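Local coordinates for protein fatty acid biosynthesis transcriptional regulator (Streptococcus pneumoniae, PDB 6JBX) that binds DNA as a MarR-family transcription factor and, with acyl-ACP as co-repressor, represses the fatty acid synthesis pathway of the pneumococcus, at residues A[57-62]-A[96-101]; A[86-91]-A[102-107]; A[43-48]-A[75-80]. All coordinates share one frame; numbering follows the deposited sequence.

Interaction 1: A[57-62]-A[96-101]. With nucleotides of chain D; nucleotides of chain C.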
# COMPACT_ATOMS: atom_id res chain seq x y z
N ASP A 57 -3.65 24.81 9.22
CA ASP A 57 -3.95 25.88 8.23
C ASP A 57 -3.49 25.55 6.80
O ASP A 57 -3.55 26.41 5.92
CB ASP A 57 -3.41 27.24 8.70
CG ASP A 57 -4.19 27.76 9.89
OD1 ASP A 57 -5.31 27.25 10.16
OD2 ASP A 57 -3.66 28.67 10.55
N VAL A 58 -3.14 24.32 6.51
CA VAL A 58 -2.84 23.94 5.15
C VAL A 58 -4.07 24.15 4.25
O VAL A 58 -5.23 24.19 4.67
CB VAL A 58 -2.35 22.48 5.13
CG1 VAL A 58 -3.43 21.52 5.60
CG2 VAL A 58 -1.81 22.08 3.77
N THR A 59 -3.83 24.33 2.98
CA THR A 59 -4.93 24.60 2.06
C THR A 59 -5.28 23.34 1.24
O THR A 59 -4.46 22.44 1.10
CB THR A 59 -4.57 25.73 1.08
OG1 THR A 59 -3.67 25.22 0.10
CG2 THR A 59 -3.91 26.91 1.76
N PRO A 60 -6.46 23.34 0.62
CA PRO A 60 -6.75 22.18 -0.23
C PRO A 60 -5.68 21.90 -1.29
O PRO A 60 -5.33 20.72 -1.52
CB PRO A 60 -8.06 22.56 -0.92
CG PRO A 60 -8.78 23.35 0.14
CD PRO A 60 -7.67 24.17 0.78
N SER A 61 -5.21 22.95 -1.96
CA SER A 61 -4.16 22.80 -2.99
C SER A 61 -2.95 22.09 -2.38
O SER A 61 -2.41 21.19 -3.01
CB SER A 61 -3.79 24.14 -3.59
OG SER A 61 -4.93 24.74 -4.20
N GLN A 62 -2.57 22.42 -1.15
CA GLN A 62 -1.35 21.84 -0.58
C GLN A 62 -1.61 20.37 -0.23
O GLN A 62 -0.71 19.55 -0.32
CB GLN A 62 -0.88 22.60 0.66
CG GLN A 62 -1.16 24.10 0.58
CD GLN A 62 -0.38 24.98 1.53
OE1 GLN A 62 -0.66 25.02 2.73
NE2 GLN A 62 0.55 25.75 0.99
N ARG A 96 -9.19 35.88 -0.59
CA ARG A 96 -10.50 35.32 -0.34
C ARG A 96 -10.78 34.12 -1.26
O ARG A 96 -11.86 33.56 -1.19
CB ARG A 96 -11.58 36.40 -0.48
CG ARG A 96 -11.59 37.42 0.66
CD ARG A 96 -12.97 37.87 1.12
NE ARG A 96 -13.93 36.78 1.30
CZ ARG A 96 -14.10 36.05 2.41
NH1 ARG A 96 -13.40 36.29 3.51
NH2 ARG A 96 -14.97 35.06 2.41
N ARG A 97 -9.84 33.72 -2.10
CA ARG A 97 -9.94 32.46 -2.84
C ARG A 97 -9.50 31.26 -1.98
O ARG A 97 -9.76 30.09 -2.35
CB ARG A 97 -9.03 32.43 -4.06
CG ARG A 97 -9.33 33.50 -5.10
CD ARG A 97 -8.27 33.51 -6.19
NE ARG A 97 -6.97 34.01 -5.73
CZ ARG A 97 -5.91 34.20 -6.52
NH1 ARG A 97 -6.00 34.02 -7.83
NH2 ARG A 97 -4.76 34.55 -5.98
N VAL A 98 -8.79 31.53 -0.88
CA VAL A 98 -8.02 30.52 -0.19
C VAL A 98 -8.81 30.04 1.02
O VAL A 98 -9.58 30.81 1.62
CB VAL A 98 -6.63 31.06 0.19
CG1 VAL A 98 -5.88 30.15 1.16
CG2 VAL A 98 -5.82 31.30 -1.08
N VAL A 99 -8.65 28.73 1.28
CA VAL A 99 -9.28 28.06 2.43
C VAL A 99 -8.16 27.48 3.29
O VAL A 99 -7.24 26.88 2.78
CB VAL A 99 -10.29 26.97 1.99
CG1 VAL A 99 -10.66 26.03 3.13
CG2 VAL A 99 -11.56 27.59 1.42
N HIS A 100 -8.26 27.71 4.59
CA HIS A 100 -7.33 27.14 5.55
C HIS A 100 -8.03 26.01 6.30
O HIS A 100 -9.17 26.17 6.76
CB HIS A 100 -6.82 28.22 6.52
CG HIS A 100 -6.04 29.31 5.87
ND1 HIS A 100 -4.83 29.08 5.22
CD2 HIS A 100 -6.26 30.64 5.78
CE1 HIS A 100 -4.35 30.21 4.75
NE2 HIS A 100 -5.21 31.18 5.09
N LEU A 101 -7.35 24.88 6.43
CA LEU A 101 -7.98 23.69 7.05
C LEU A 101 -7.33 23.44 8.41
O LEU A 101 -6.13 23.58 8.55
CB LEU A 101 -7.75 22.47 6.16
CG LEU A 101 -8.21 22.60 4.72
CD1 LEU A 101 -7.56 21.50 3.90
CD2 LEU A 101 -9.72 22.55 4.62
P DA D 5 -7.23 26.70 -1.95
OP1 DA D 5 -7.36 27.04 -0.51
OP2 DA D 5 -6.15 25.77 -2.40
O5' DA D 5 -8.63 26.20 -2.48
C5' DA D 5 -9.78 26.89 -2.04
C4' DA D 5 -10.97 26.53 -2.88
O4' DA D 5 -10.67 26.58 -4.28
C3' DA D 5 -11.55 25.12 -2.66
O3' DA D 5 -12.56 25.25 -1.65
C2' DA D 5 -12.07 24.75 -4.04
C1' DA D 5 -11.81 26.01 -4.88
N9 DA D 5 -11.50 25.75 -6.28
C8 DA D 5 -10.33 25.28 -6.82
N7 DA D 5 -10.37 25.11 -8.12
C5 DA D 5 -11.66 25.49 -8.46
C6 DA D 5 -12.34 25.54 -9.69
N6 DA D 5 -11.79 25.19 -10.85
N1 DA D 5 -13.63 25.94 -9.68
C2 DA D 5 -14.19 26.29 -8.51
N3 DA D 5 -13.64 26.31 -7.29
C4 DA D 5 -12.37 25.88 -7.34
P DT C 22 -16.00 36.54 -3.96
OP1 DT C 22 -15.85 36.66 -2.46
OP2 DT C 22 -16.81 37.50 -4.75
O5' DT C 22 -14.53 36.48 -4.54
C5' DT C 22 -13.56 35.64 -3.90
C4' DT C 22 -12.20 35.86 -4.52
O4' DT C 22 -12.22 35.48 -5.91
C3' DT C 22 -11.70 37.31 -4.49
O3' DT C 22 -10.54 37.31 -3.66
C2' DT C 22 -11.38 37.64 -5.94
C1' DT C 22 -11.26 36.27 -6.58
N1 DT C 22 -11.57 36.19 -8.01
C2 DT C 22 -10.60 35.70 -8.85
O2 DT C 22 -9.46 35.45 -8.48
N3 DT C 22 -11.00 35.56 -10.15
C4 DT C 22 -12.24 35.85 -10.68
O4 DT C 22 -12.45 35.68 -11.88
C5 DT C 22 -13.21 36.34 -9.74
C7 DT C 22 -14.59 36.66 -10.22
C6 DT C 22 -12.84 36.45 -8.46
P DG C 23 -9.78 38.65 -3.37
OP1 DG C 23 -9.10 38.49 -2.06
OP2 DG C 23 -10.72 39.79 -3.59
O5' DG C 23 -8.68 38.65 -4.52
C5' DG C 23 -7.50 37.84 -4.34
C4' DG C 23 -6.62 37.89 -5.56
O4' DG C 23 -7.39 37.52 -6.71
C3' DG C 23 -6.04 39.27 -5.89
O3' DG C 23 -4.71 39.40 -5.39
C2' DG C 23 -6.05 39.33 -7.42
C1' DG C 23 -6.82 38.11 -7.87
N9 DG C 23 -7.92 38.37 -8.79
C8 DG C 23 -9.17 38.84 -8.46
N7 DG C 23 -9.99 38.89 -9.48
C5 DG C 23 -9.23 38.41 -10.54
C6 DG C 23 -9.57 38.24 -11.90
O6 DG C 23 -10.66 38.47 -12.45
N1 DG C 23 -8.50 37.75 -12.64
C2 DG C 23 -7.26 37.44 -12.13
N2 DG C 23 -6.36 36.96 -13.01
N3 DG C 23 -6.93 37.59 -10.86
C4 DG C 23 -7.96 38.07 -10.13
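L101 and V58 join the turn before helix 60-67 to the wing of this winged helix-turn-helix protein, in a contact that is tight at its buried end and looser where it meets solvent. At the tight end the amide of L101 donates to V58 O across 2.8 Å, in the carbonyl plane, and D57 N returns a weak bond to L101 O. CB and CG of L101 pack against V58 O, and L101 CD1 reaches the ring of P60, 4.1 Å from CD. P60 CD also rests against V99 O at 3.4 Å, and T59 CA approaches that oxygen in a CA-H...O contact.

Toward solvent one side-chain bond and a few looser contacts remain. The H100 ring hangs beside its own backbone N, CG anti to the carbonyl carbon (chi1 -64°), which brings ND1 to a lone pair of D57 O at 3.0 Å; that oxygen sits near the ring's edge, somewhat tilted from its plane. One face of the imidazole is touched near its rim by V98 CG1, which also meets T59 CG2 at 3.8 Å. The exposed carboxylate of D57 makes little more than van der Waals contact with H100 CB.

Two amides share the phosphate of DA5 of chain D: V99 N bonds OP1 (2.8 Å, 168°) and S61 N bonds OP2. The 96-97 end meets the other DNA strand, R96 N donating almost straight (175°) to OP1 of DG23 of chain C. Wing and helix thus hold one phosphate together, and the bonds between the segments probably help to set the spacing of its donors.

Interaction 2: A[86-91]-A[102-107]. With nucleotides of chain D.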
# COMPACT_ATOMS: atom_id res chain seq x y z
N TYR A 86 -14.62 16.12 11.71
CA TYR A 86 -13.15 15.93 11.96
C TYR A 86 -12.32 17.14 11.55
O TYR A 86 -11.22 17.31 12.04
CB TYR A 86 -12.67 14.69 11.22
CG TYR A 86 -13.23 13.42 11.80
CD1 TYR A 86 -12.66 12.82 12.92
CD2 TYR A 86 -14.33 12.79 11.24
CE1 TYR A 86 -13.17 11.64 13.46
CE2 TYR A 86 -14.83 11.60 11.75
CZ TYR A 86 -14.28 11.05 12.90
OH TYR A 86 -14.77 9.88 13.44
N ILE A 87 -12.83 17.97 10.66
CA ILE A 87 -12.06 19.12 10.21
C ILE A 87 -12.97 20.36 10.12
O ILE A 87 -14.20 20.25 10.08
CB ILE A 87 -11.44 18.84 8.83
CG1 ILE A 87 -12.54 18.79 7.77
CG2 ILE A 87 -10.58 17.58 8.86
CD1 ILE A 87 -12.12 19.29 6.42
N GLU A 88 -12.32 21.53 10.05
CA GLU A 88 -13.02 22.79 9.80
C GLU A 88 -12.31 23.55 8.68
O GLU A 88 -11.08 23.54 8.60
CB GLU A 88 -13.06 23.68 11.05
CG GLU A 88 -14.06 23.19 12.08
CD GLU A 88 -14.74 24.23 12.97
OE1 GLU A 88 -14.49 25.45 12.76
OE2 GLU A 88 -15.51 23.80 13.88
N ARG A 89 -13.12 24.12 7.81
CA ARG A 89 -12.65 24.99 6.73
C ARG A 89 -12.75 26.45 7.20
O ARG A 89 -13.78 26.84 7.73
CB ARG A 89 -13.53 24.87 5.49
CG ARG A 89 -13.31 23.64 4.63
CD ARG A 89 -14.26 23.78 3.44
NE ARG A 89 -13.95 22.87 2.36
CZ ARG A 89 -14.62 21.75 2.10
NH1 ARG A 89 -15.55 21.31 2.94
NH2 ARG A 89 -14.37 21.10 0.97
N VAL A 90 -11.71 27.25 6.93
CA VAL A 90 -11.69 28.68 7.32
C VAL A 90 -11.26 29.52 6.11
O VAL A 90 -10.14 29.32 5.59
CB VAL A 90 -10.74 28.90 8.51
CG1 VAL A 90 -10.43 30.37 8.74
CG2 VAL A 90 -11.31 28.26 9.77
N ARG A 91 -12.13 30.45 5.68
CA ARG A 91 -11.83 31.36 4.54
C ARG A 91 -10.69 32.29 4.96
O ARG A 91 -10.69 32.83 6.07
CB ARG A 91 -13.06 32.15 4.09
CG ARG A 91 -14.01 31.41 3.15
CD ARG A 91 -13.53 31.35 1.71
NE ARG A 91 -14.12 30.27 0.91
CZ ARG A 91 -13.78 29.98 -0.35
NH1 ARG A 91 -12.88 30.72 -0.96
NH2 ARG A 91 -14.33 28.96 -0.99
N HIS A 102 -8.12 22.98 9.36
CA HIS A 102 -7.55 22.54 10.64
C HIS A 102 -8.45 21.47 11.26
O HIS A 102 -9.68 21.36 10.93
CB HIS A 102 -7.31 23.72 11.58
CG HIS A 102 -8.56 24.39 12.06
ND1 HIS A 102 -9.28 23.93 13.15
CD2 HIS A 102 -9.18 25.52 11.64
CE1 HIS A 102 -10.31 24.74 13.37
NE2 HIS A 102 -10.27 25.72 12.46
N LEU A 103 -7.85 20.69 12.15
CA LEU A 103 -8.53 19.57 12.75
C LEU A 103 -9.43 20.08 13.87
O LEU A 103 -9.00 20.90 14.66
CB LEU A 103 -7.53 18.55 13.31
CG LEU A 103 -6.64 17.81 12.31
CD1 LEU A 103 -5.93 16.66 13.01
CD2 LEU A 103 -7.41 17.28 11.12
N THR A 104 -10.62 19.52 13.97
CA THR A 104 -11.45 19.68 15.16
C THR A 104 -10.78 18.89 16.30
O THR A 104 -9.75 18.24 16.13
CB THR A 104 -12.88 19.19 14.93
OG1 THR A 104 -12.92 17.76 14.75
CG2 THR A 104 -13.55 19.87 13.75
N LYS A 105 -11.39 18.95 17.47
CA LYS A 105 -10.89 18.17 18.59
C LYS A 105 -11.02 16.69 18.24
O LYS A 105 -10.18 15.91 18.63
CB LYS A 105 -11.67 18.46 19.88
CG LYS A 105 -11.18 17.68 21.09
CD LYS A 105 -9.65 17.67 21.24
CE LYS A 105 -9.05 16.32 21.60
NZ LYS A 105 -7.55 16.30 21.51
N LYS A 106 -12.08 16.33 17.54
CA LYS A 106 -12.32 14.96 17.21
C LYS A 106 -11.22 14.51 16.24
O LYS A 106 -10.66 13.44 16.39
CB LYS A 106 -13.73 14.77 16.65
CG LYS A 106 -14.20 13.33 16.54
CD LYS A 106 -15.61 13.20 15.94
CE LYS A 106 -16.16 11.79 16.06
NZ LYS A 106 -17.37 11.60 15.21
N GLY A 107 -10.91 15.36 15.27
CA GLY A 107 -9.84 15.12 14.32
C GLY A 107 -8.51 14.89 15.02
O GLY A 107 -7.82 13.94 14.70
P DT D 6 -13.44 23.96 -1.19
OP1 DT D 6 -14.17 24.32 0.03
OP2 DT D 6 -12.55 22.77 -1.29
O5' DT D 6 -14.54 23.85 -2.33
C5' DT D 6 -15.45 24.93 -2.54
C4' DT D 6 -16.27 24.59 -3.75
O4' DT D 6 -15.41 24.48 -4.89
C3' DT D 6 -17.00 23.25 -3.65
O3' DT D 6 -18.36 23.56 -3.48
C2' DT D 6 -16.75 22.58 -4.99
C1' DT D 6 -16.10 23.68 -5.82
N1 DT D 6 -15.12 23.21 -6.79
C2 DT D 6 -15.49 23.19 -8.11
O2 DT D 6 -16.59 23.54 -8.50
N3 DT D 6 -14.51 22.75 -8.97
C4 DT D 6 -13.24 22.34 -8.64
O4 DT D 6 -12.47 21.96 -9.51
C5 DT D 6 -12.94 22.34 -7.23
C7 DT D 6 -11.59 21.90 -6.78
C6 DT D 6 -13.87 22.79 -6.38
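The beta hairpin of strands 87-91 and 99-103 forms the wing of the winged helix-turn-helix fold, and this contact is its base, where the second strand passes into helix 105-125. E88 and H102 form an antiparallel hydrogen-bonded pair: E88 N donates to H102 O at 2.8 Å, and H102 N answers to E88 O. One step on, I87 and L103 are a non-hydrogen-bonded pair whose methyls still meet, CG2 to CD2 at 3.9 Å. T104, the N-cap residue just after the strand, donates from N to Y86 O, well above the carbonyl plane and not on a lone pair.

On the face carrying E88, V90 and H102, the imidazole folds back over its neighbour strand. Its CG stands between the backbone N and the carbonyl carbon (chi1 67°), which lays one ring face over E88 CB in a CH-pi contact, 4.0 Å from CB to the H102 ring centroid. V90 CG2 comes to the edge of the same ring. R89, braced by E82, brings NE to 2.8 Å from OP1 of DT6 of chain D, with a weak bond from NH2 to OP2.

T104 caps the helix: OG1 accepts from G107 N at 3.2 Å and more weakly from K106 N, and is also bonded to G85 O. T104 CG2 touches E88 CG, the two side chains crossing at about a right angle. The extended K106 chain runs across one face of Y86, with CD 4.2 Å from the ring centroid, while G107 CA lies at the ring's edge; the phenol OH is bonded to D40.

Beneath the hairpin, I87 packs on L78 and L81 of helix 71-84, and I87 and L103 both reach I52 of helix 43-54.

Interaction 3: A[43-48]-A[75-80]. With nucleotides of chain D.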
# COMPACT_ATOMS: atom_id res chain seq x y z
N ILE A 43 -8.98 4.50 5.59
CA ILE A 43 -7.55 4.77 5.60
C ILE A 43 -7.25 5.96 4.69
O ILE A 43 -6.38 6.76 5.03
CB ILE A 43 -6.70 3.52 5.26
CG1 ILE A 43 -5.21 3.81 5.45
CG2 ILE A 43 -6.98 2.98 3.85
CD1 ILE A 43 -4.77 4.04 6.88
N LYS A 44 -7.97 6.14 3.59
CA LYS A 44 -7.71 7.30 2.72
C LYS A 44 -8.14 8.61 3.39
O LYS A 44 -7.41 9.61 3.29
CB LYS A 44 -8.43 7.17 1.38
CG LYS A 44 -7.87 6.07 0.50
CD LYS A 44 -6.39 6.25 0.33
CE LYS A 44 -5.77 5.32 -0.67
NZ LYS A 44 -4.32 5.18 -0.37
N GLU A 45 -9.24 8.60 4.14
CA GLU A 45 -9.60 9.81 4.89
C GLU A 45 -8.56 10.05 5.98
O GLU A 45 -8.25 11.19 6.27
CB GLU A 45 -10.99 9.73 5.55
CG GLU A 45 -12.14 9.72 4.55
CD GLU A 45 -13.49 9.34 5.15
OE1 GLU A 45 -14.47 10.13 4.96
OE2 GLU A 45 -13.58 8.26 5.83
N MET A 46 -8.06 8.98 6.59
CA MET A 46 -7.03 9.14 7.62
C MET A 46 -5.80 9.83 7.01
O MET A 46 -5.18 10.65 7.66
CB MET A 46 -6.65 7.79 8.22
CG MET A 46 -5.79 7.87 9.45
SD MET A 46 -6.51 8.69 10.90
CE MET A 46 -5.43 10.11 10.93
N HIS A 47 -5.52 9.61 5.72
CA HIS A 47 -4.37 10.31 5.13
C HIS A 47 -4.64 11.82 5.06
O HIS A 47 -3.74 12.59 5.32
CB HIS A 47 -4.01 9.77 3.74
CG HIS A 47 -3.47 8.38 3.78
ND1 HIS A 47 -3.58 7.54 2.70
CD2 HIS A 47 -2.89 7.68 4.78
CE1 HIS A 47 -3.07 6.37 3.02
NE2 HIS A 47 -2.64 6.43 4.30
N THR A 48 -5.84 12.22 4.66
CA THR A 48 -6.21 13.64 4.63
C THR A 48 -6.12 14.21 6.04
O THR A 48 -5.50 15.25 6.24
CB THR A 48 -7.58 13.85 4.00
OG1 THR A 48 -7.53 13.28 2.69
CG2 THR A 48 -7.97 15.30 3.91
N THR A 75 -11.49 18.00 -2.42
CA THR A 75 -12.66 18.76 -1.97
C THR A 75 -13.75 17.81 -1.46
O THR A 75 -14.37 18.08 -0.44
CB THR A 75 -13.21 19.68 -3.07
OG1 THR A 75 -12.22 20.70 -3.27
CG2 THR A 75 -14.55 20.30 -2.71
N THR A 76 -13.96 16.70 -2.18
CA THR A 76 -14.97 15.72 -1.80
C THR A 76 -14.62 15.14 -0.42
O THR A 76 -15.47 15.03 0.44
CB THR A 76 -15.11 14.64 -2.88
OG1 THR A 76 -15.67 15.36 -4.00
CG2 THR A 76 -15.97 13.47 -2.45
N SER A 77 -13.37 14.76 -0.24
CA SER A 77 -12.93 14.16 1.00
C SER A 77 -13.12 15.16 2.14
O SER A 77 -13.61 14.78 3.23
CB SER A 77 -11.51 13.68 0.87
OG SER A 77 -11.07 13.02 2.04
N LEU A 78 -12.77 16.43 1.91
CA LEU A 78 -12.91 17.43 2.95
C LEU A 78 -14.40 17.64 3.28
O LEU A 78 -14.74 17.78 4.46
CB LEU A 78 -12.26 18.75 2.52
CG LEU A 78 -10.75 18.72 2.30
CD1 LEU A 78 -10.31 20.02 1.64
CD2 LEU A 78 -9.97 18.51 3.59
N ASN A 79 -15.28 17.61 2.28
CA ASN A 79 -16.73 17.75 2.54
C ASN A 79 -17.20 16.63 3.47
O ASN A 79 -17.91 16.91 4.44
CB ASN A 79 -17.57 17.71 1.25
CG ASN A 79 -17.45 18.96 0.39
OD1 ASN A 79 -16.87 19.95 0.82
ND2 ASN A 79 -18.00 18.90 -0.82
N ASN A 80 -16.83 15.37 3.18
CA ASN A 80 -17.18 14.23 4.06
C ASN A 80 -16.59 14.43 5.47
O ASN A 80 -17.21 14.11 6.48
CB ASN A 80 -16.75 12.88 3.46
CG ASN A 80 -17.49 12.56 2.18
OD1 ASN A 80 -18.61 13.02 1.96
ND2 ASN A 80 -16.85 11.81 1.28
P DT D 6 -13.44 23.96 -1.19
OP1 DT D 6 -14.17 24.32 0.03
OP2 DT D 6 -12.55 22.77 -1.29
O5' DT D 6 -14.54 23.85 -2.33
C5' DT D 6 -15.45 24.93 -2.54
C4' DT D 6 -16.27 24.59 -3.75
O4' DT D 6 -15.41 24.48 -4.89
C3' DT D 6 -17.00 23.25 -3.65
O3' DT D 6 -18.36 23.56 -3.48
C2' DT D 6 -16.75 22.58 -4.99
C1' DT D 6 -16.10 23.68 -5.82
N1 DT D 6 -15.12 23.21 -6.79
C2 DT D 6 -15.49 23.19 -8.11
O2 DT D 6 -16.59 23.54 -8.50
N3 DT D 6 -14.51 22.75 -8.97
C4 DT D 6 -13.24 22.34 -8.64
O4 DT D 6 -12.47 21.96 -9.51
C5 DT D 6 -12.94 22.34 -7.23
C7 DT D 6 -11.59 21.90 -6.78
C6 DT D 6 -13.87 22.79 -6.38
P DT D 7 -19.42 22.40 -3.21
OP1 DT D 7 -20.60 23.03 -2.61
OP2 DT D 7 -18.70 21.30 -2.53
O5' DT D 7 -19.88 21.98 -4.67
C5' DT D 7 -20.42 23.00 -5.52
C4' DT D 7 -20.61 22.43 -6.90
O4' DT D 7 -19.32 22.11 -7.46
C3' DT D 7 -21.42 21.13 -6.93
O3' DT D 7 -22.63 21.39 -7.66
C2' DT D 7 -20.49 20.11 -7.59
C1' DT D 7 -19.46 20.97 -8.29
N1 DT D 7 -18.12 20.39 -8.47
C2 DT D 7 -17.62 20.23 -9.73
O2 DT D 7 -18.27 20.43 -10.75
N3 DT D 7 -16.34 19.74 -9.77
C4 DT D 7 -15.50 19.50 -8.70
O4 DT D 7 -14.37 19.07 -8.90
C5 DT D 7 -16.10 19.70 -7.40
C7 DT D 7 -15.30 19.38 -6.18
C6 DT D 7 -17.35 20.16 -7.35
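T48 and S77 face each other where helix 43-54 crosses helix 71-84, the axes of the two short segments standing almost perpendicular (94°) and 10.4 Å apart. The area buried is modest, and no hydrogen bond joins the segments.

The apolar part is a single meeting of methyls. T48 CG2, anti to the backbone N, extends to L78 CD2 at 3.8 Å, the two side chains slanting past each other.

The polar side chains meet by van der Waals contact. S77, whose CB points toward the other helix, has OG anti to its own backbone N (chi1 -177°), and this hydroxyl stops 3.6 Å from T48 OG1. The extended E45 chain crosses N80 at about a right angle, with OE1 3.9 Å from N80 CB; carboxylate and amide planes are turned 81° apart. The charge of E45 is met beyond the segments, OE1 in a salt bridge with K84 of the same crossing helix and OE2 by S42 N, so the carboxylate connects the start of one helix to the later part of the other.

Bonds to DNA come from residues of 75-80 that do not touch 43-48. T75 OG1 donates to OP2 of DT6 of chain D at 2.9 Å, and N79 ND2 to OP2 of DT7 of chain D at 3.0 Å. T75 CG2 also approaches the DT7 methyl C7 at 3.7 Å, as befits the recognition helix of a helix-turn-helix.

Around the crossing, helix 60-67 adds L67 against T48 and P60 against L78, while L78 also packs on I87 and R89 of strand 87-91. From the far flank of helix 43-54, M46 reaches helices 11-34 and 105-125.

Overall arrangement
All three contacts belong to the winged helix-turn-helix region, yet their chemistry follows their place in it. Interaction 3 is the buried one; it has no hydrogen bond between its segments and rests on side-chain packing. Interactions 1 and 2 are only partly buried and rely on backbone hydrogen bonds, which in interaction 1 tie strand 99-103 to the turn before helix 60-67 and in interaction 2 pair the two strands. H100 N bonds to V90 O between them. L78 is the common apolar point: it meets P60 and L101 of interaction 1 and I87 of interaction 2. R89 links the wing to N79 and T75 of helix 71-84, and DT6 of chain D is met from both.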